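Local coordinates for racemase (Pseudovibrio sp. JE062, PDB 3MKC), which belongs to the mandelate racemase/muconate lactonizing enzyme branch of the enolase superfamily, pairing an N-terminal capping domain with a TIM-barrel-like domain, at residues His249-Ala263 / Trp275-Asp287. Sequence-based numbering, arbitrary orientation.
Sequences HAKLVENTRSRICGA and WITKGKVHLLQSD
With CG of Trp275 turned away from its own carbonyl carbon (chi1 -85°) and CG of His249 likewise (chi1 -73°), the indole edge is brought against the imidazole face. This T-shaped pair has its planes at 83°, and Trp275 CZ3 stands over the centre of the histidine ring, whose ND1 is hydrogen-bonded to Asp245 O. One indole face packs on the strand end: Ala263 N lies over its centre, Gly262 CA makes a CH-pi contact with the six-membered ring (3.4 Å from Trp275 CZ3), and Ala263 CB makes one with the five-membered ring. Glycine suits this place because, with no side chain, its CA can lie directly against the ring, while the small methyl of Ala263 fits over the indole. Strand 261-262, helix 268-277 and strand 283-284 form a beta-alpha-beta unit of the barrel domain, their parallel strands joined by hydrogen bonds from Gly262 N to Leu283 O (3.0 Å) and from Gln285 N to Gly262 O (2.9 Å). Just before them, His282 N donates to Ile260 O at 2.9 Å, and the His282 ring takes Arg259 CA over one face. Lys280, with positive phi just after the helix, sends an extended side chain along Ala250 CB to Glu254. Its NZ meets Glu254 OE2 at 2.7 Å on the anti side, somewhat out of the carboxylate plane, a salt bridge between two long, flexible side chains at the exposed margin. Val253, short and branched, puts both methyls close to the turn, CG2 coming within 3.3 Å of Lys280 O.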
ATOM      1  N   HIS A 249     -12.017 -15.534   9.036  1.00 10.50           N
ATOM      2  CA  HIS A 249     -11.480 -14.408   9.775  1.00 10.65           C
ATOM      3  C   HIS A 249     -12.478 -13.973  10.859  1.00 10.62           C
ATOM      4  O   HIS A 249     -12.088 -13.611  11.967  1.00 12.06           O
ATOM      5  CB  HIS A 249     -11.173 -13.246   8.826  1.00  9.25           C
ATOM      6  CG  HIS A 249      -9.961 -13.467   7.978  1.00  9.56           C
ATOM      7  ND1 HIS A 249      -9.925 -14.383   6.947  1.00 10.94           N
ATOM      8  CD2 HIS A 249      -8.734 -12.894   8.012  1.00  9.98           C
ATOM      9  CE1 HIS A 249      -8.731 -14.366   6.383  1.00  7.84           C
ATOM     10  NE2 HIS A 249      -7.989 -13.471   7.012  1.00  9.53           N
ATOM     11  N   ALA A 250     -13.771 -14.020  10.546  1.00 10.38           N
ATOM     12  CA  ALA A 250     -14.775 -13.623  11.530  1.00 10.45           C
ATOM     13  C   ALA A 250     -14.650 -14.514  12.769  1.00 11.37           C
ATOM     14  O   ALA A 250     -14.826 -14.051  13.900  1.00 12.70           O
ATOM     15  CB  ALA A 250     -16.187 -13.740  10.933  1.00 11.37           C
ATOM     16  N   LYS A 251     -14.341 -15.790  12.548  1.00 12.21           N
ATOM     17  CA  LYS A 251     -14.177 -16.733  13.649  1.00 14.81           C
ATOM     18  C   LYS A 251     -13.036 -16.284  14.543  1.00 14.52           C
ATOM     19  O   LYS A 251     -13.160 -16.282  15.770  1.00 16.81           O
ATOM     20  CB  LYS A 251     -13.884 -18.137  13.119  1.00 16.71           C
ATOM     21  CG  LYS A 251     -15.088 -18.863  12.547  1.00 20.47           C
ATOM     22  CD  LYS A 251     -16.076 -19.225  13.641  1.00 25.37           C
ATOM     23  CE  LYS A 251     -17.090 -20.251  13.163  1.00 28.35           C
ATOM     24  NZ  LYS A 251     -18.001 -19.697  12.126  1.00 30.43           N
ATOM     25  N   LEU A 252     -11.916 -15.910  13.928  1.00 15.86           N
ATOM     26  CA  LEU A 252     -10.760 -15.448  14.693  1.00 15.12           C
ATOM     27  C   LEU A 252     -11.143 -14.224  15.503  1.00 14.83           C
ATOM     28  O   LEU A 252     -10.743 -14.080  16.656  1.00 15.73           O
ATOM     29  CB  LEU A 252      -9.596 -15.093  13.766  1.00 16.56           C
ATOM     30  CG  LEU A 252      -8.914 -16.242  13.028  1.00 21.00           C
ATOM     31  CD1 LEU A 252      -7.750 -15.698  12.201  1.00 19.98           C
ATOM     32  CD2 LEU A 252      -8.411 -17.269  14.037  1.00 22.46           C
ATOM     33  N   VAL A 253     -11.912 -13.331  14.894  1.00 14.37           N
ATOM     34  CA  VAL A 253     -12.334 -12.128  15.600  1.00 14.67           C
ATOM     35  C   VAL A 253     -13.215 -12.487  16.786  1.00 14.96           C
ATOM     36  O   VAL A 253     -13.066 -11.949  17.881  1.00 17.46           O
ATOM     37  CB  VAL A 253     -13.119 -11.173  14.674  1.00 14.24           C
ATOM     38  CG1 VAL A 253     -13.742 -10.026  15.500  1.00 15.19           C
ATOM     39  CG2 VAL A 253     -12.183 -10.608  13.627  1.00 12.77           C
ATOM     40  N   GLU A 254     -14.134 -13.408  16.556  1.00 14.45           N
ATOM     41  CA  GLU A 254     -15.061 -13.833  17.593  1.00 15.35           C
ATOM     42  C   GLU A 254     -14.414 -14.656  18.695  1.00 15.01           C
ATOM     43  O   GLU A 254     -14.886 -14.666  19.831  1.00 17.20           O
ATOM     44  CB  GLU A 254     -16.183 -14.658  16.959  1.00 15.98           C
ATOM     45  CG  GLU A 254     -17.167 -13.833  16.160  1.00 19.44           C
ATOM     46  CD  GLU A 254     -17.886 -14.643  15.097  1.00 22.88           C
ATOM     47  OE1 GLU A 254     -17.916 -15.891  15.197  1.00 21.10           O
ATOM     48  OE2 GLU A 254     -18.429 -14.018  14.165  1.00 23.36           O
ATOM     49  N   ASN A 255     -13.320 -15.330  18.374  1.00 15.00           N
ATOM     50  CA  ASN A 255     -12.699 -16.208  19.359  1.00 15.30           C
ATOM     51  C   ASN A 255     -11.302 -15.865  19.884  1.00 16.63           C
ATOM     52  O   ASN A 255     -10.686 -16.677  20.566  1.00 18.54           O
ATOM     53  CB  ASN A 255     -12.738 -17.629  18.796  1.00 14.21           C
ATOM     54  CG  ASN A 255     -14.171 -18.114  18.560  1.00 18.24           C
ATOM     55  OD1 ASN A 255     -14.872 -18.471  19.502  1.00 19.00           O
ATOM     56  ND2 ASN A 255     -14.616 -18.096  17.303  1.00 15.62           N
ATOM     57  N   THR A 256     -10.809 -14.669  19.572  1.00 15.69           N
ATOM     58  CA  THR A 256      -9.502 -14.239  20.058  1.00 14.73           C
ATOM     59  C   THR A 256      -9.603 -12.755  20.392  1.00 14.98           C
ATOM     60  O   THR A 256     -10.600 -12.112  20.060  1.00 14.80           O
ATOM     61  CB  THR A 256      -8.391 -14.403  18.994  1.00 15.93           C
ATOM     62  OG1 THR A 256      -8.524 -13.372  18.010  1.00 16.24           O
ATOM     63  CG2 THR A 256      -8.482 -15.760  18.310  1.00 16.09           C
ATOM     64  N   ARG A 257      -8.576 -12.214  21.041  1.00 15.17           N
ATOM     65  CA  ARG A 257      -8.556 -10.796  21.386  1.00 14.84           C
ATOM     66  C   ARG A 257      -7.485 -10.049  20.581  1.00 13.89           C
ATOM     67  O   ARG A 257      -7.084  -8.941  20.934  1.00 15.99           O
ATOM     68  CB  ARG A 257      -8.312 -10.618  22.888  1.00 18.94           C
ATOM     69  CG  ARG A 257      -9.329 -11.362  23.747  1.00 23.94           C
ATOM     70  CD  ARG A 257      -9.305 -10.905  25.201  1.00 29.78           C
ATOM     71  NE  ARG A 257     -10.142 -11.761  26.035  1.00 32.96           N
ATOM     72  CZ  ARG A 257     -10.443 -11.517  27.307  1.00 36.03           C
ATOM     73  NH1 ARG A 257      -9.981 -10.426  27.907  1.00 35.49           N
ATOM     74  NH2 ARG A 257     -11.196 -12.376  27.984  1.00 36.73           N
ATOM     75  N   SER A 258      -7.022 -10.668  19.501  1.00 13.28           N
ATOM     76  CA  SER A 258      -6.012 -10.057  18.644  1.00 13.63           C
ATOM     77  C   SER A 258      -6.690  -9.196  17.593  1.00 11.95           C
ATOM     78  O   SER A 258      -7.882  -9.367  17.322  1.00 12.60           O
ATOM     79  CB  SER A 258      -5.202 -11.131  17.894  1.00 15.68           C
ATOM     80  OG  SER A 258      -4.246 -11.768  18.719  1.00 19.14           O
ATOM     81  N   ARG A 259      -5.940  -8.264  17.012  1.00 12.94           N
ATOM     82  CA  ARG A 259      -6.486  -7.472  15.916  1.00 12.13           C
ATOM     83  C   ARG A 259      -6.307  -8.392  14.716  1.00 12.99           C
ATOM     84  O   ARG A 259      -5.231  -8.962  14.520  1.00 13.21           O
ATOM     85  CB  ARG A 259      -5.684  -6.195  15.664  1.00 11.43           C
ATOM     86  CG  ARG A 259      -5.979  -5.020  16.585  1.00 12.01           C
ATOM     87  CD  ARG A 259      -5.511  -3.739  15.890  1.00 10.35           C
ATOM     88  NE  ARG A 259      -5.689  -2.535  16.689  1.00 12.77           N
ATOM     89  CZ  ARG A 259      -4.901  -2.175  17.694  1.00 11.51           C
ATOM     90  NH1 ARG A 259      -3.866  -2.927  18.039  1.00 12.69           N
ATOM     91  NH2 ARG A 259      -5.136  -1.044  18.344  1.00 14.25           N
ATOM     92  N   ILE A 260      -7.359  -8.564  13.927  1.00 11.43           N
ATOM     93  CA  ILE A 260      -7.279  -9.418  12.746  1.00 10.65           C
ATOM     94  C   ILE A 260      -7.313  -8.524  11.518  1.00  8.70           C
ATOM     95  O   ILE A 260      -8.190  -7.677  11.394  1.00 10.92           O
ATOM     96  CB  ILE A 260      -8.469 -10.401  12.699  1.00  9.31           C
ATOM     97  CG1 ILE A 260      -8.513 -11.216  13.994  1.00 10.53           C
ATOM     98  CG2 ILE A 260      -8.348 -11.325  11.500  1.00 10.80           C
ATOM     99  CD1 ILE A 260      -7.249 -12.011  14.258  1.00 12.90           C
ATOM    100  N   CYS A 261      -6.338  -8.692  10.628  1.00 10.35           N
ATOM    101  CA  CYS A 261      -6.278  -7.887   9.414  1.00  9.73           C
ATOM    102  C   CYS A 261      -6.814  -8.677   8.238  1.00  9.22           C
ATOM    103  O   CYS A 261      -6.928  -9.895   8.293  1.00 12.02           O
ATOM    104  CB  CYS A 261      -4.839  -7.518   9.072  1.00 11.97           C
ATOM    105  SG  CYS A 261      -3.895  -6.817  10.425  1.00 12.70           S
ATOM    106  N   GLY A 262      -7.110  -7.964   7.161  1.00 10.70           N
ATOM    107  CA  GLY A 262      -7.573  -8.617   5.955  1.00 10.22           C
ATOM    108  C   GLY A 262      -7.511  -7.662   4.778  1.00 11.16           C
ATOM    109  O   GLY A 262      -7.171  -6.486   4.941  1.00 10.74           O
ATOM    110  N   ALA A 263      -7.790  -8.192   3.588  1.00 10.71           N
ATOM    111  CA  ALA A 263      -7.854  -7.403   2.356  1.00 10.47           C
ATOM    112  C   ALA A 263      -6.551  -6.991   1.674  1.00 10.70           C
ATOM    113  O   ALA A 263      -6.569  -6.196   0.744  1.00 12.77           O
ATOM    114  CB  ALA A 263      -8.717  -6.175   2.593  1.00 10.63           C
ATOM    115  N   TRP A 275     -15.122  -7.465   3.575  1.00 10.24           N
ATOM    116  CA  TRP A 275     -14.166  -7.788   4.629  1.00  8.54           C
ATOM    117  C   TRP A 275     -14.644  -7.190   5.947  1.00  7.62           C
ATOM    118  O   TRP A 275     -14.486  -7.787   7.005  1.00 10.01           O
ATOM    119  CB  TRP A 275     -12.787  -7.225   4.314  1.00  8.98           C
ATOM    120  CG  TRP A 275     -11.977  -8.117   3.446  1.00  7.37           C
ATOM    121  CD1 TRP A 275     -11.852  -8.048   2.090  1.00  8.64           C
ATOM    122  CD2 TRP A 275     -11.168  -9.220   3.872  1.00  7.21           C
ATOM    123  NE1 TRP A 275     -11.008  -9.037   1.644  1.00  8.95           N
ATOM    124  CE2 TRP A 275     -10.574  -9.771   2.718  1.00  7.91           C
ATOM    125  CE3 TRP A 275     -10.887  -9.796   5.120  1.00  8.78           C
ATOM    126  CZ2 TRP A 275      -9.712 -10.873   2.771  1.00  9.52           C
ATOM    127  CZ3 TRP A 275     -10.030 -10.899   5.174  1.00  8.13           C
ATOM    128  CH2 TRP A 275      -9.453 -11.423   4.005  1.00  7.99           C
ATOM    129  N   ILE A 276     -15.226  -6.001   5.883  1.00  7.94           N
ATOM    130  CA  ILE A 276     -15.705  -5.354   7.097  1.00  7.90           C
ATOM    131  C   ILE A 276     -16.900  -6.071   7.730  1.00  8.11           C
ATOM    132  O   ILE A 276     -16.862  -6.445   8.903  1.00 10.96           O
ATOM    133  CB  ILE A 276     -16.123  -3.889   6.833  1.00  7.71           C
ATOM    134  CG1 ILE A 276     -14.886  -3.030   6.567  1.00  8.60           C
ATOM    135  CG2 ILE A 276     -16.905  -3.340   8.025  1.00  9.13           C
ATOM    136  CD1 ILE A 276     -15.226  -1.604   6.171  1.00  9.55           C
ATOM    137  N   THR A 277     -17.958  -6.260   6.951  1.00 11.94           N
ATOM    138  CA  THR A 277     -19.169  -6.880   7.487  1.00 13.38           C
ATOM    139  C   THR A 277     -19.152  -8.393   7.646  1.00 13.06           C
ATOM    140  O   THR A 277     -19.689  -8.913   8.620  1.00 15.71           O
ATOM    141  CB  THR A 277     -20.402  -6.503   6.641  1.00 18.37           C
ATOM    142  OG1 THR A 277     -20.265  -7.053   5.327  1.00 22.24           O
ATOM    143  CG2 THR A 277     -20.533  -4.992   6.539  1.00 17.50           C
ATOM    144  N   LYS A 278     -18.548  -9.106   6.701  1.00 12.67           N
ATOM    145  CA  LYS A 278     -18.509 -10.566   6.779  1.00 11.75           C
ATOM    146  C   LYS A 278     -17.246 -11.052   7.478  1.00 12.06           C
ATOM    147  O   LYS A 278     -17.284 -11.992   8.276  1.00 12.35           O
ATOM    148  CB  LYS A 278     -18.582 -11.186   5.380  1.00 14.19           C
ATOM    149  CG  LYS A 278     -18.756 -12.700   5.398  1.00 17.92           C
ATOM    150  CD  LYS A 278     -18.515 -13.318   4.025  1.00 22.84           C
ATOM    151  CE  LYS A 278     -19.722 -14.102   3.536  1.00 28.75           C
ATOM    152  NZ  LYS A 278     -20.857 -13.214   3.141  1.00 30.61           N
ATOM    153  N   GLY A 279     -16.125 -10.411   7.164  1.00 11.87           N
ATOM    154  CA  GLY A 279     -14.870 -10.794   7.781  1.00 10.53           C
ATOM    155  C   GLY A 279     -14.763 -10.260   9.194  1.00  9.70           C
ATOM    156  O   GLY A 279     -14.041 -10.817  10.015  1.00 12.31           O
ATOM    157  N   LYS A 280     -15.483  -9.176   9.480  1.00  9.90           N
ATOM    158  CA  LYS A 280     -15.464  -8.578  10.812  1.00 10.80           C
ATOM    159  C   LYS A 280     -14.056  -8.152  11.227  1.00 10.54           C
ATOM    160  O   LYS A 280     -13.789  -7.954  12.421  1.00 12.31           O
ATOM    161  CB  LYS A 280     -15.996  -9.581  11.840  1.00 12.81           C
ATOM    162  CG  LYS A 280     -17.441  -9.982  11.641  1.00 16.09           C
ATOM    163  CD  LYS A 280     -17.885 -10.897  12.779  1.00 19.24           C
ATOM    164  CE  LYS A 280     -19.395 -11.098  12.796  1.00 24.30           C
ATOM    165  NZ  LYS A 280     -19.840 -11.735  14.084  1.00 24.17           N
ATOM    166  N   VAL A 281     -13.157  -8.004  10.255  1.00  9.66           N
ATOM    167  CA  VAL A 281     -11.779  -7.633  10.571  1.00 10.36           C
ATOM    168  C   VAL A 281     -11.615  -6.261  11.227  1.00  9.57           C
ATOM    169  O   VAL A 281     -12.446  -5.374  11.049  1.00 10.88           O
ATOM    170  CB  VAL A 281     -10.864  -7.729   9.310  1.00 10.43           C
ATOM    171  CG1 VAL A 281     -10.861  -9.158   8.804  1.00 12.77           C
ATOM    172  CG2 VAL A 281     -11.332  -6.779   8.223  1.00  9.58           C
ATOM    173  N   HIS A 282     -10.550  -6.113  12.012  1.00  9.08           N
ATOM    174  CA  HIS A 282     -10.272  -4.855  12.707  1.00  8.92           C
ATOM    175  C   HIS A 282      -9.521  -3.885  11.831  1.00  7.44           C
ATOM    176  O   HIS A 282      -9.515  -2.691  12.096  1.00 10.53           O
ATOM    177  CB  HIS A 282      -9.360  -5.051  13.927  1.00 11.59           C
ATOM    178  CG  HIS A 282      -9.889  -5.982  14.966  1.00 11.93           C
ATOM    179  ND1 HIS A 282      -9.892  -7.351  14.809  1.00 11.39           N
ATOM    180  CD2 HIS A 282     -10.344  -5.746  16.221  1.00 13.84           C
ATOM    181  CE1 HIS A 282     -10.321  -7.918  15.922  1.00 12.29           C
ATOM    182  NE2 HIS A 282     -10.599  -6.966  16.795  1.00 13.10           N
ATOM    183  N   LEU A 283      -8.867  -4.405  10.804  1.00  9.50           N
ATOM    184  CA  LEU A 283      -8.033  -3.559   9.971  1.00  8.49           C
ATOM    185  C   LEU A 283      -7.969  -4.043   8.528  1.00  8.95           C
ATOM    186  O   LEU A 283      -7.865  -5.241   8.274  1.00 12.72           O
ATOM    187  CB  LEU A 283      -6.634  -3.544  10.602  1.00  7.34           C
ATOM    188  CG  LEU A 283      -5.540  -2.578  10.160  1.00  7.48           C
ATOM    189  CD1 LEU A 283      -4.585  -2.341  11.336  1.00  9.21           C
ATOM    190  CD2 LEU A 283      -4.805  -3.141   8.956  1.00  7.03           C
ATOM    191  N   LEU A 284      -8.028  -3.095   7.596  1.00  9.13           N
ATOM    192  CA  LEU A 284      -7.970  -3.385   6.167  1.00  8.62           C
ATOM    193  C   LEU A 284      -6.616  -2.971   5.604  1.00  8.20           C
ATOM    194  O   LEU A 284      -6.083  -1.922   5.961  1.00 10.11           O
ATOM    195  CB  LEU A 284      -9.062  -2.615   5.429  1.00  9.35           C
ATOM    196  CG  LEU A 284     -10.500  -2.971   5.813  1.00  9.65           C
ATOM    197  CD1 LEU A 284     -11.436  -1.965   5.168  1.00  9.26           C
ATOM    198  CD2 LEU A 284     -10.834  -4.392   5.349  1.00 10.24           C
ATOM    199  N   GLN A 285      -6.084  -3.780   4.692  1.00  9.63           N
ATOM    200  CA  GLN A 285      -4.785  -3.498   4.103  1.00 10.35           C
ATOM    201  C   GLN A 285      -4.805  -3.292   2.587  1.00 11.58           C
ATOM    202  O   GLN A 285      -3.795  -3.518   1.911  1.00 12.88           O
ATOM    203  CB  GLN A 285      -3.809  -4.617   4.476  1.00 10.05           C
ATOM    204  CG  GLN A 285      -3.702  -4.803   5.988  1.00 12.50           C
ATOM    205  CD  GLN A 285      -2.780  -5.936   6.398  1.00 13.30           C
ATOM    206  OE1 GLN A 285      -2.891  -7.052   5.901  1.00 13.51           O
ATOM    207  NE2 GLN A 285      -1.870  -5.651   7.324  1.00 12.37           N
ATOM    208  N   SER A 286      -5.952  -2.861   2.061  1.00 11.22           N
ATOM    209  CA  SER A 286      -6.091  -2.600   0.628  1.00  9.91           C
ATOM    210  C   SER A 286      -4.897  -1.764   0.159  1.00 11.24           C
ATOM    211  O   SER A 286      -4.553  -0.757   0.772  1.00 11.78           O
ATOM    212  CB  SER A 286      -7.398  -1.860   0.366  1.00 12.48           C
ATOM    213  OG  SER A 286      -8.481  -2.571   0.943  1.00 14.38           O
ATOM    214  N   ASP A 287      -4.288  -2.182  -0.946  1.00 11.74           N
ATOM    215  CA  ASP A 287      -3.083  -1.538  -1.487  1.00 11.85           C
ATOM    216  C   ASP A 287      -3.304  -0.361  -2.438  1.00 11.01           C
ATOM    217  O   ASP A 287      -4.178  -0.398  -3.294  1.00 12.14           O
ATOM    218  CB  ASP A 287      -2.250  -2.612  -2.196  1.00 12.79           C
ATOM    219  CG  ASP A 287      -0.827  -2.172  -2.483  1.00 13.65           C
ATOM    220  OD1 ASP A 287      -0.611  -1.013  -2.880  1.00 15.17           O
ATOM    221  OD2 ASP A 287       0.080  -3.013  -2.324  1.00 17.42           O
TER